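Local atomic coordinates of betainyl-CoA thiolase (PDB entry 2HLJ), a protein that probably acts on betainyl-CoA or a related acyl-CoA thioester, as an acyltransferase or thioesterase of the hotdog fold. Residues A[6-11]-A[32-37]; A[26-31]-A[68-73]; A[43-48]-A[112-117]; A[96-99]-A[104-107]. All blocks are in the same frame, centred on the assembly; numbering follows the deposited sequence.

Contact 1: A[6-11]-A[32-37]; sequences ITYRTT and FSYATD
Thr7 OG1 is gripped by a hydrogen bond to Thr80 OG1 and a weak one to Val78 O, and the same oxygen rests 3.6 Å from Ala35 CB. The contact is part of the hotdog fold: strand 6-11, at one edge of this chain's antiparallel sheet, passes the central helix 25-43. Strand and helix segments run at 135° to each other, their axes 6.8 Å apart at closest approach, near enough for Tyr8 to lay its side chain along the helix. With CG anti to the backbone N (chi1 -167°), the Tyr8 ring runs alongside Tyr34, both side chains pointing the same way. Tyr34 CB sits over the centre of one face of the Tyr8 ring, a CH-pi contact 3.7 Å from the centroid. The two rings are tilted by 50°, neither stacked nor edge-to-face. Behind them, Tyr8 CB closes on the helix backbone at Ala35 CA, where the small methyl lets the strand come near. Phe32 and Thr36 turn away from the strand and pack on the other strands of the sheet, Thr36 OG1 bonding to His94 NE2. The second subunit reaches the helix through its Arg24, which makes a salt bridge with Asp37 and packs on Tyr34. At the outer end of the tyrosine pair, the Tyr8 hydroxyl ends up beside its neighbour's ring, with OH 3.4 Å from Tyr34 CD2.

Contact 2: A[26-31]-A[68-73]; sequences AFYLLI and HEVKLG
The Tyr28 ring is met at its edge, near its plane, by His68 O, while Val70 CG2 comes in obliquely, 3.9 Å from Tyr28 CE2. Tyr66 meets the same ring edge-to-face, and Phe58 of the second subunit also packs on Tyr28. Tyr28 CG lies beside the backbone N, opposite the carbonyl carbon (chi1 -69°), which sends the ring off the helix to the loop. The phenol hydroxyl donates to the carbonyl, with Tyr28 OH 2.7 Å from His68 O and tilted 22° from the carbonyl plane. A water oxygen 2.7 Å from Tyr28 OH donates to it. The same water oxygen accepts from Val70 N at 3.0 Å. These bonds link the central helix 25-43 of the hotdog fold to the loop that joins strands 57-66 and 75-85, the nearest CA atoms, of Tyr28 and Val70, being 9.0 Å apart. A phenylalanine in place of Tyr28 would probably leave His68 O and the bridging water without their shared partner and let the loop shift against the helix. Val70 points its side chain toward the helix and also packs on Val12, Val76 and Leu105. The His68 ring leads the other way, NE2 bonding to Glu103 OE2.

Contact 3: A[43-48]-A[112-117]; sequences IGLDAD and LLHVDL
A Schellman motif closes the central helix of the hotdog fold here, with Gly44 as its C-prime residue at positive phi, Leu45 N bonding to Met40 O and Gly44 N to Asp41 O. A type II beta turn from Gly44 to Ala47 follows at once and places Leu45 and Asp46 toward His114, the last residue of strand 104-114. In His114, chi1 near 180° (-175°) swings CG away from the amide nitrogen, an extended placement that carries the imidazole toward the turn; the nearest CA atoms, of Leu45 and His114, are 9.7 Å apart. The ring donates to the carboxylate, His114 NE2 to Asp46 OD2 being 2.6 Å with an N-H...O angle of 160°. The oxygen uses its syn lone pair and lies close to the ring plane; carboxylate and imidazole are nearly coplanar, 17° apart, approaching from opposite directions. Leu45 slides past the ring the other way: Leu45 CD1 makes an off-centre CH-pi contact, 4.2 Å from the His114 ring centroid, and Leu45 CD2 lies 4.0 Å from His114 CD2. The Phe125 ring also meets the imidazole, nearly parallel to it. Leu45 is wedged further by Met40, Leu57 and Thr129. Each polar partner is held a second time: Asp46 OD2 also bonds to Ser56 OG, and His114 ND1 bonds to Ala123 O, fixing the rotation of the ring. With a carboxylate at one nitrogen and a carbonyl oxygen at the other, the imidazole is likely to carry protons on both, and its positive charge would then be balanced by Asp46.

Contact 4: A[96-99]-A[104-107]; sequences LHRA and VLAA
Two backbone hydrogen bonds knit Leu96 to the returning strand: Leu96 N to Ala106 O at 2.8 Å and Leu105 N to Leu96 O at 2.9 Å. The chain turns a corner at Leu105, which interrupts the regular pairing, and Ala106 N is buried here with no partner in the model. The tight part is Leu105 laid against the opposite backbone: Leu105 CG is 3.7 Å from Leu96 O, and the branch Leu105 CD1 touches the main chain 3.8 Å away at His97 C. Leu96 CB and Ala106 CB lie on one face of the sheet, 4.3 Å apart. Toward solvent the contacts are fewer, though His97 CE1 still meets Val104 CG1 at 3.6 Å; both residues are partly exposed, and His97 NE2 bonds to Ser95 OG. Arg98, its chain extended from CG to NE, crosses Leu105 at about a right angle and meets it mainly through its aliphatic part, Arg98 CG lying 4.1 Å from Leu105 CD1. Shortening Leu105 to an alanine would probably open a gap beside the His97 backbone and leave the Arg98 stem freer to move. Leu96 and Ala106 lie against Tyr28 of helix 25-43, Leu96 also against Ile31 and Phe32, whereas Leu105 packs on Val76 of strand 75-85 and Val70 of the loop 68-73.

All four contacts lie within one hotdog fold, a long helix held against an antiparallel sheet. Contacts 1 and 2 share helix 25-43, alternate along the chain and lie about 12 Å apart between centres; both touch the second subunit. Contact 4 joins neighbouring strands 89-98 and 104-114 and touches both, through Phe32 and through a probable hydrogen bond from His68 N to Leu105 O (3.0 Å). It is nested in the loop closed by contact 3, whose centre is about 27 Å from those of contacts 2 and 4 but about 17 Å from contact 1, where Thr36 touches Leu112. Contacts 1 and 2 hold the helix, contact 4 the sheet beneath it, and contact 3 the loop after the helix.

Contact 1: A[6-11]-A[32-37]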
loop_
_atom_site.group_PDB
_atom_site.type_symbol
_atom_site.label_atom_id
_atom_site.label_comp_id
_atom_site.label_asym_id
_atom_site.label_seq_id
_atom_site.Cartn_x
_atom_site.Cartn_y
_atom_site.Cartn_z
ATOM N N ILE A 6 16.447 7.062 -10.642
ATOM C CA ILE A 6 15.357 6.220 -11.146
ATOM C C ILE A 6 15.691 4.745 -10.863
ATOM O O ILE A 6 16.735 4.254 -11.238
ATOM C CB ILE A 6 15.109 6.456 -12.654
ATOM C CG1 ILE A 6 14.671 7.896 -12.876
ATOM C CG2 ILE A 6 14.045 5.509 -13.202
ATOM C CD1 ILE A 6 14.565 8.303 -14.301
ATOM N N THR A 7 14.795 4.048 -10.175
ATOM C CA THR A 7 15.055 2.691 -9.715
ATOM C C THR A 7 14.303 1.634 -10.510
ATOM O O THR A 7 14.683 0.439 -10.524
ATOM C CB THR A 7 14.697 2.580 -8.247
ATOM O OG1 THR A 7 13.493 3.281 -8.006
ATOM C CG2 THR A 7 15.759 3.222 -7.433
ATOM N N TYR A 8 13.249 2.060 -11.199
ATOM C CA TYR A 8 12.354 1.102 -11.844
ATOM C C TYR A 8 11.537 1.779 -12.914
ATOM O O TYR A 8 11.097 2.897 -12.729
ATOM C CB TYR A 8 11.460 0.389 -10.801
ATOM C CG TYR A 8 10.752 -0.830 -11.355
ATOM C CD1 TYR A 8 11.452 -1.992 -11.587
ATOM C CD2 TYR A 8 9.397 -0.804 -11.679
ATOM C CE1 TYR A 8 10.838 -3.111 -12.092
ATOM C CE2 TYR A 8 8.767 -1.929 -12.203
ATOM C CZ TYR A 8 9.501 -3.082 -12.402
ATOM O OH TYR A 8 8.932 -4.242 -12.923
ATOM N N ARG A 9 11.381 1.108 -14.053
ATOM C CA ARG A 9 10.506 1.569 -15.136
ATOM C C ARG A 9 9.674 0.426 -15.623
ATOM O O ARG A 9 10.172 -0.705 -15.720
ATOM C CB ARG A 9 11.299 2.032 -16.354
ATOM C CG ARG A 9 12.395 3.012 -16.100
ATOM C CD ARG A 9 13.140 3.260 -17.421
ATOM N NE ARG A 9 14.179 4.269 -17.304
ATOM C CZ ARG A 9 13.965 5.587 -17.348
ATOM N NH1 ARG A 9 12.732 6.093 -17.499
ATOM N NH2 ARG A 9 15.002 6.418 -17.238
ATOM N N THR A 10 8.416 0.716 -15.977
ATOM C CA THR A 10 7.537 -0.312 -16.527
ATOM C C THR A 10 6.397 0.358 -17.307
ATOM O O THR A 10 6.254 1.588 -17.299
ATOM C CB THR A 10 6.995 -1.309 -15.420
ATOM O OG1 THR A 10 6.370 -2.446 -16.021
ATOM C CG2 THR A 10 6.002 -0.649 -14.476
ATOM N N THR A 11 5.666 -0.456 -18.049
ATOM C CA THR A 11 4.456 -0.033 -18.765
ATOM C C THR A 11 3.274 -0.690 -18.047
ATOM O O THR A 11 3.313 -1.881 -17.762
ATOM C CB THR A 11 4.555 -0.410 -20.264
ATOM O OG1 THR A 11 5.626 0.321 -20.857
ATOM C CG2 THR A 11 3.307 -0.057 -21.032
ATOM N N PHE A 32 6.209 0.220 -6.764
ATOM C CA PHE A 32 7.170 0.648 -5.750
ATOM C C PHE A 32 7.957 -0.502 -5.066
ATOM O O PHE A 32 9.149 -0.339 -4.765
ATOM C CB PHE A 32 6.497 1.530 -4.679
ATOM C CG PHE A 32 5.951 2.844 -5.176
ATOM C CD1 PHE A 32 6.544 3.561 -6.208
ATOM C CD2 PHE A 32 4.891 3.446 -4.482
ATOM C CE1 PHE A 32 6.042 4.800 -6.590
ATOM C CE2 PHE A 32 4.351 4.630 -4.905
ATOM C CZ PHE A 32 4.942 5.338 -5.930
ATOM N N SER A 33 7.327 -1.661 -4.853
ATOM C CA SER A 33 8.008 -2.849 -4.255
ATOM C C SER A 33 9.144 -3.328 -5.141
ATOM O O SER A 33 10.225 -3.675 -4.663
ATOM C CB SER A 33 7.020 -4.022 -4.044
ATOM O OG SER A 33 7.454 -4.960 -3.046
ATOM N N TYR A 34 8.868 -3.391 -6.428
ATOM C CA TYR A 34 9.868 -3.749 -7.407
ATOM C C TYR A 34 10.983 -2.715 -7.406
ATOM O O TYR A 34 12.127 -3.065 -7.537
ATOM C CB TYR A 34 9.274 -3.843 -8.789
ATOM C CG TYR A 34 8.308 -4.989 -9.027
ATOM C CD1 TYR A 34 8.389 -6.187 -8.309
ATOM C CD2 TYR A 34 7.354 -4.893 -10.021
ATOM C CE1 TYR A 34 7.499 -7.233 -8.555
ATOM C CE2 TYR A 34 6.488 -5.933 -10.290
ATOM C CZ TYR A 34 6.553 -7.097 -9.557
ATOM O OH TYR A 34 5.659 -8.121 -9.835
ATOM N N ALA A 35 10.628 -1.454 -7.218
ATOM C CA ALA A 35 11.623 -0.382 -7.091
ATOM C C ALA A 35 12.531 -0.593 -5.876
ATOM O O ALA A 35 13.748 -0.367 -5.961
ATOM C CB ALA A 35 10.949 0.979 -7.001
ATOM N N THR A 36 11.937 -0.980 -4.741
ATOM C CA THR A 36 12.703 -1.309 -3.517
ATOM C C THR A 36 13.663 -2.466 -3.797
ATOM O O THR A 36 14.837 -2.416 -3.439
ATOM C CB THR A 36 11.763 -1.693 -2.367
ATOM O OG1 THR A 36 10.916 -0.589 -2.025
ATOM C CG2 THR A 36 12.552 -2.128 -1.118
ATOM N N ASP A 37 13.191 -3.485 -4.512
ATOM C CA ASP A 37 14.064 -4.610 -4.860
ATOM C C ASP A 37 15.278 -4.171 -5.731
ATOM O O ASP A 37 16.429 -4.577 -5.517
ATOM C CB ASP A 37 13.288 -5.715 -5.568
ATOM C CG ASP A 37 12.198 -6.343 -4.701
ATOM O OD1 ASP A 37 12.105 -6.071 -3.484
ATOM O OD2 ASP A 37 11.399 -7.110 -5.267
#

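Contact 2: A[26-31]-A[68-73]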
loop_
_atom_site.group_PDB
_atom_site.type_symbol
_atom_site.label_atom_id
_atom_site.label_comp_id
_atom_site.label_asym_id
_atom_site.label_seq_id
_atom_site.Cartn_x
_atom_site.Cartn_y
_atom_site.Cartn_z
ATOM N N ALA A 26 -3.376 -1.107 -5.358
ATOM C CA ALA A 26 -2.331 -2.011 -4.858
ATOM C C ALA A 26 -1.142 -2.134 -5.826
ATOM O O ALA A 26 -0.008 -2.428 -5.421
ATOM C CB ALA A 26 -2.918 -3.372 -4.554
ATOM N N PHE A 27 -1.414 -1.926 -7.113
ATOM C CA PHE A 27 -0.403 -2.104 -8.138
ATOM C C PHE A 27 0.499 -0.874 -8.245
ATOM O O PHE A 27 1.623 -0.992 -8.734
ATOM C CB PHE A 27 -1.011 -2.527 -9.477
ATOM C CG PHE A 27 -1.549 -3.945 -9.476
ATOM C CD1 PHE A 27 -0.730 -5.003 -9.164
ATOM C CD2 PHE A 27 -2.888 -4.206 -9.751
ATOM C CE1 PHE A 27 -1.230 -6.304 -9.132
ATOM C CE2 PHE A 27 -3.389 -5.481 -9.713
ATOM C CZ PHE A 27 -2.552 -6.536 -9.401
ATOM N N TYR A 28 0.053 0.287 -7.759
ATOM C CA TYR A 28 1.018 1.402 -7.563
ATOM C C TYR A 28 2.061 0.936 -6.546
ATOM O O TYR A 28 3.266 1.077 -6.771
ATOM C CB TYR A 28 0.376 2.642 -6.992
ATOM C CG TYR A 28 -0.589 3.467 -7.810
ATOM C CD1 TYR A 28 -1.889 3.052 -8.008
ATOM C CD2 TYR A 28 -0.235 4.749 -8.264
ATOM C CE1 TYR A 28 -2.779 3.832 -8.691
ATOM C CE2 TYR A 28 -1.131 5.554 -8.940
ATOM C CZ TYR A 28 -2.418 5.087 -9.150
ATOM O OH TYR A 28 -3.360 5.861 -9.816
ATOM N N LEU A 29 1.592 0.341 -5.443
ATOM C CA LEU A 29 2.489 -0.219 -4.419
ATOM C C LEU A 29 3.345 -1.383 -4.912
ATOM O O LEU A 29 4.484 -1.502 -4.497
ATOM C CB LEU A 29 1.737 -0.586 -3.129
ATOM C CG LEU A 29 2.560 -0.655 -1.839
ATOM C CD1 LEU A 29 3.070 0.730 -1.360
ATOM C CD2 LEU A 29 1.718 -1.296 -0.705
ATOM N N LEU A 30 2.828 -2.226 -5.814
ATOM C CA LEU A 30 3.646 -3.256 -6.430
ATOM C C LEU A 30 4.827 -2.693 -7.216
ATOM O O LEU A 30 5.967 -3.196 -7.109
ATOM C CB LEU A 30 2.803 -4.191 -7.334
ATOM C CG LEU A 30 3.592 -5.363 -7.893
ATOM C CD1 LEU A 30 4.174 -6.223 -6.779
ATOM C CD2 LEU A 30 2.761 -6.221 -8.868
ATOM N N ILE A 31 4.559 -1.674 -8.027
ATOM C CA ILE A 31 5.609 -0.987 -8.796
ATOM C C ILE A 31 6.647 -0.421 -7.842
ATOM O O ILE A 31 7.841 -0.593 -8.040
ATOM C CB ILE A 31 5.011 0.161 -9.661
ATOM C CG1 ILE A 31 4.118 -0.393 -10.754
ATOM C CG2 ILE A 31 6.105 1.082 -10.196
ATOM C CD1 ILE A 31 3.167 0.641 -11.296
ATOM N N HIS A 68 -3.006 10.917 -8.873
ATOM C CA HIS A 68 -3.545 10.797 -10.216
ATOM C C HIS A 68 -3.740 9.355 -10.633
ATOM O O HIS A 68 -2.966 8.442 -10.278
ATOM C CB HIS A 68 -2.610 11.455 -11.214
ATOM C CG HIS A 68 -2.450 12.918 -10.986
ATOM N ND1 HIS A 68 -3.380 13.835 -11.420
ATOM C CD2 HIS A 68 -1.506 13.620 -10.319
ATOM C CE1 HIS A 68 -2.998 15.047 -11.056
ATOM N NE2 HIS A 68 -1.869 14.943 -10.378
ATOM N N GLU A 69 -4.819 9.164 -11.364
ATOM C CA GLU A 69 -5.093 7.899 -12.049
ATOM C C GLU A 69 -4.021 7.649 -13.080
ATOM O O GLU A 69 -3.440 8.583 -13.648
ATOM C CB GLU A 69 -6.482 7.922 -12.703
ATOM C CG GLU A 69 -6.562 8.745 -14.003
ATOM C CD GLU A 69 -6.363 10.267 -13.786
ATOM O OE1 GLU A 69 -6.592 10.763 -12.649
ATOM O OE2 GLU A 69 -5.982 10.966 -14.757
ATOM N N VAL A 70 -3.758 6.374 -13.332
ATOM C CA VAL A 70 -2.793 5.987 -14.329
ATOM C C VAL A 70 -3.478 4.992 -15.231
ATOM O O VAL A 70 -4.065 4.017 -14.771
ATOM C CB VAL A 70 -1.526 5.398 -13.672
ATOM C CG1 VAL A 70 -0.533 5.004 -14.714
ATOM C CG2 VAL A 70 -0.916 6.427 -12.704
ATOM N N LYS A 71 -3.434 5.266 -16.522
ATOM C CA LYS A 71 -4.209 4.521 -17.471
ATOM C C LYS A 71 -3.395 3.364 -18.081
ATOM O O LYS A 71 -2.156 3.378 -18.123
ATOM C CB LYS A 71 -4.754 5.454 -18.577
ATOM C CG LYS A 71 -5.714 6.557 -18.120
ATOM C CD LYS A 71 -6.086 7.429 -19.303
ATOM C CE LYS A 71 -7.023 8.580 -18.938
ATOM N NZ LYS A 71 -8.322 8.135 -18.338
ATOM N N LEU A 72 -4.109 2.371 -18.577
ATOM C CA LEU A 72 -3.500 1.314 -19.408
ATOM C C LEU A 72 -2.452 1.822 -20.406
ATOM O O LEU A 72 -2.703 2.765 -21.146
ATOM C CB LEU A 72 -4.583 0.601 -20.195
ATOM C CG LEU A 72 -4.152 -0.611 -21.034
ATOM C CD1 LEU A 72 -3.624 -1.724 -20.117
ATOM C CD2 LEU A 72 -5.350 -1.111 -21.829
ATOM N N GLY A 73 -1.279 1.185 -20.424
ATOM C CA GLY A 73 -0.230 1.487 -21.410
ATOM C C GLY A 73 0.657 2.659 -21.063
ATOM O O GLY A 73 1.618 2.959 -21.769
HETATM O O HOH W 1 -5.190 4.624 -11.393
#

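Contact 3: A[43-48]-A[112-117]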
loop_
_atom_site.group_PDB
_atom_site.type_symbol
_atom_site.label_atom_id
_atom_site.label_comp_id
_atom_site.label_asym_id
_atom_site.label_seq_id
_atom_site.Cartn_x
_atom_site.Cartn_y
_atom_site.Cartn_z
ATOM N N ILE A 43 22.634 -1.485 -4.454
ATOM C CA ILE A 43 23.598 -1.457 -3.379
ATOM C C ILE A 43 24.141 -2.841 -3.047
ATOM O O ILE A 43 24.976 -2.967 -2.185
ATOM C CB ILE A 43 23.095 -0.698 -2.141
ATOM C CG1 ILE A 43 21.992 -1.433 -1.401
ATOM C CG2 ILE A 43 22.656 0.733 -2.519
ATOM C CD1 ILE A 43 21.682 -0.767 -0.050
ATOM N N GLY A 44 23.694 -3.871 -3.768
ATOM C CA GLY A 44 24.222 -5.232 -3.609
ATOM C C GLY A 44 23.931 -5.835 -2.258
ATOM O O GLY A 44 24.710 -6.623 -1.760
ATOM N N LEU A 45 22.784 -5.524 -1.683
ATOM C CA LEU A 45 22.468 -5.997 -0.337
ATOM C C LEU A 45 22.165 -7.475 -0.391
ATOM O O LEU A 45 21.255 -7.893 -1.104
ATOM C CB LEU A 45 21.296 -5.251 0.264
ATOM C CG LEU A 45 20.789 -5.776 1.625
ATOM C CD1 LEU A 45 21.805 -5.606 2.733
ATOM C CD2 LEU A 45 19.486 -5.115 2.015
ATOM N N ASP A 46 22.938 -8.251 0.361
ATOM C CA ASP A 46 22.800 -9.713 0.420
ATOM C C ASP A 46 22.788 -10.355 -0.962
ATOM O O ASP A 46 22.093 -11.332 -1.182
ATOM C CB ASP A 46 21.551 -10.100 1.192
ATOM C CG ASP A 46 21.594 -9.652 2.633
ATOM O OD1 ASP A 46 22.596 -9.936 3.334
ATOM O OD2 ASP A 46 20.611 -9.035 3.077
ATOM N N ALA A 47 23.624 -9.828 -1.852
ATOM C CA ALA A 47 23.644 -10.206 -3.268
ATOM C C ALA A 47 23.991 -11.667 -3.541
ATOM O O ALA A 47 23.637 -12.235 -4.589
ATOM C CB ALA A 47 24.617 -9.296 -4.027
ATOM N N ASP A 48 24.711 -12.276 -2.627
ATOM C CA ASP A 48 25.175 -13.610 -2.846
ATOM C C ASP A 48 24.341 -14.673 -2.116
ATOM O O ASP A 48 24.763 -15.830 -2.036
ATOM C CB ASP A 48 26.641 -13.673 -2.421
ATOM C CG ASP A 48 27.521 -12.753 -3.262
ATOM O OD1 ASP A 48 27.268 -12.617 -4.492
ATOM O OD2 ASP A 48 28.451 -12.172 -2.678
ATOM N N LEU A 112 11.471 -0.058 6.219
ATOM C CA LEU A 112 11.794 -1.453 5.908
ATOM C C LEU A 112 12.820 -1.958 6.920
ATOM O O LEU A 112 13.653 -1.186 7.372
ATOM C CB LEU A 112 12.371 -1.528 4.498
ATOM C CG LEU A 112 11.604 -0.838 3.358
ATOM C CD1 LEU A 112 12.522 -0.096 2.486
ATOM C CD2 LEU A 112 10.856 -1.905 2.538
ATOM N N LEU A 113 12.689 -3.227 7.304
ATOM C CA LEU A 113 13.536 -3.903 8.282
ATOM C C LEU A 113 14.398 -4.933 7.580
ATOM O O LEU A 113 13.874 -5.758 6.799
ATOM C CB LEU A 113 12.665 -4.633 9.323
ATOM C CG LEU A 113 13.395 -5.463 10.392
ATOM C CD1 LEU A 113 14.257 -4.576 11.250
ATOM C CD2 LEU A 113 12.426 -6.233 11.261
ATOM N N HIS A 114 15.705 -4.898 7.856
ATOM C CA HIS A 114 16.610 -5.915 7.342
ATOM C C HIS A 114 16.521 -7.105 8.273
ATOM O O HIS A 114 16.720 -6.985 9.476
ATOM C CB HIS A 114 18.048 -5.388 7.235
ATOM C CG HIS A 114 19.023 -6.345 6.601
ATOM N ND1 HIS A 114 20.277 -6.567 7.121
ATOM C CD2 HIS A 114 18.948 -7.101 5.475
ATOM C CE1 HIS A 114 20.924 -7.441 6.359
ATOM N NE2 HIS A 114 20.142 -7.780 5.353
ATOM N N VAL A 115 16.228 -8.259 7.708
ATOM C CA VAL A 115 15.945 -9.452 8.507
ATOM C C VAL A 115 16.975 -10.534 8.238
ATOM O O VAL A 115 17.422 -10.704 7.127
ATOM C CB VAL A 115 14.506 -10.010 8.271
ATOM C CG1 VAL A 115 13.481 -8.954 8.542
ATOM C CG2 VAL A 115 14.332 -10.540 6.872
ATOM N N ASP A 116 17.340 -11.257 9.279
ATOM C CA ASP A 116 18.223 -12.413 9.178
ATOM C C ASP A 116 17.453 -13.612 8.642
ATOM O O ASP A 116 16.504 -14.056 9.268
ATOM C CB ASP A 116 18.769 -12.750 10.571
ATOM C CG ASP A 116 19.822 -13.852 10.545
ATOM O OD1 ASP A 116 20.775 -13.751 9.745
ATOM O OD2 ASP A 116 19.704 -14.811 11.341
ATOM N N LEU A 117 17.874 -14.135 7.493
ATOM C CA LEU A 117 17.342 -15.393 6.951
ATOM C C LEU A 117 15.839 -15.355 6.787
ATOM O O LEU A 117 15.359 -14.660 5.908
ATOM C CB LEU A 117 17.728 -16.586 7.838
ATOM C CG LEU A 117 19.236 -16.750 8.042
ATOM C CD1 LEU A 117 19.511 -17.887 9.028
ATOM C CD2 LEU A 117 19.967 -16.945 6.692
#

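Contact 4: A[96-99]-A[104-107]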
loop_
_atom_site.group_PDB
_atom_site.type_symbol
_atom_site.label_atom_id
_atom_site.label_comp_id
_atom_site.label_asym_id
_atom_site.label_seq_id
_atom_site.Cartn_x
_atom_site.Cartn_y
_atom_site.Cartn_z
ATOM N N LEU A 96 6.112 8.236 -8.193
ATOM C CA LEU A 96 5.786 7.662 -9.493
ATOM C C LEU A 96 5.602 8.775 -10.489
ATOM O O LEU A 96 4.975 9.779 -10.188
ATOM C CB LEU A 96 4.523 6.803 -9.444
ATOM C CG LEU A 96 4.215 5.923 -10.677
ATOM C CD1 LEU A 96 5.190 4.775 -10.864
ATOM C CD2 LEU A 96 2.782 5.418 -10.616
ATOM N N HIS A 97 6.121 8.564 -11.702
ATOM C CA HIS A 97 6.214 9.623 -12.714
ATOM C C HIS A 97 5.909 9.087 -14.107
ATOM O O HIS A 97 6.043 7.872 -14.371
ATOM C CB HIS A 97 7.648 10.204 -12.743
ATOM C CG HIS A 97 8.132 10.693 -11.409
ATOM N ND1 HIS A 97 8.208 12.028 -11.085
ATOM C CD2 HIS A 97 8.567 10.015 -10.324
ATOM C CE1 HIS A 97 8.631 12.151 -9.838
ATOM N NE2 HIS A 97 8.850 10.940 -9.349
ATOM N N ARG A 98 5.542 10.018 -14.995
ATOM C CA ARG A 98 5.421 9.760 -16.435
ATOM C C ARG A 98 5.909 10.965 -17.220
ATOM O O ARG A 98 5.949 12.074 -16.692
ATOM C CB ARG A 98 3.986 9.448 -16.835
ATOM C CG ARG A 98 3.006 10.602 -16.723
ATOM C CD ARG A 98 1.618 10.120 -17.148
ATOM N NE ARG A 98 0.583 11.156 -17.108
ATOM C CZ ARG A 98 0.396 12.106 -18.018
ATOM N NH1 ARG A 98 1.187 12.226 -19.077
ATOM N NH2 ARG A 98 -0.595 12.968 -17.862
ATOM N N ALA A 99 6.289 10.738 -18.479
ATOM C CA ALA A 99 6.787 11.830 -19.340
ATOM C C ALA A 99 5.691 12.837 -19.639
ATOM O O ALA A 99 4.516 12.472 -19.817
ATOM C CB ALA A 99 7.347 11.263 -20.655
ATOM N N VAL A 104 4.000 14.508 -9.309
ATOM C CA VAL A 104 3.961 13.083 -9.060
ATOM C C VAL A 104 2.545 12.526 -9.254
ATOM O O VAL A 104 1.550 13.176 -8.956
ATOM C CB VAL A 104 4.534 12.667 -7.691
ATOM C CG1 VAL A 104 5.995 13.109 -7.585
ATOM C CG2 VAL A 104 3.684 13.209 -6.543
ATOM N N LEU A 105 2.499 11.300 -9.759
ATOM C CA LEU A 105 1.282 10.534 -9.886
ATOM C C LEU A 105 0.871 9.901 -8.574
ATOM O O LEU A 105 -0.329 9.684 -8.322
ATOM C CB LEU A 105 1.495 9.423 -10.921
ATOM C CG LEU A 105 1.984 9.876 -12.304
ATOM C CD1 LEU A 105 2.194 8.698 -13.213
ATOM C CD2 LEU A 105 0.958 10.825 -12.888
ATOM N N ALA A 106 1.883 9.482 -7.818
ATOM C CA ALA A 106 1.728 8.886 -6.494
ATOM C C ALA A 106 3.072 8.951 -5.795
ATOM O O ALA A 106 4.102 9.103 -6.447
ATOM C CB ALA A 106 1.307 7.436 -6.613
ATOM N N ALA A 107 3.047 8.840 -4.476
ATOM C CA ALA A 107 4.262 8.849 -3.632
ATOM C C ALA A 107 4.038 7.938 -2.418
ATOM O O ALA A 107 2.887 7.780 -1.950
ATOM C CB ALA A 107 4.581 10.283 -3.208
#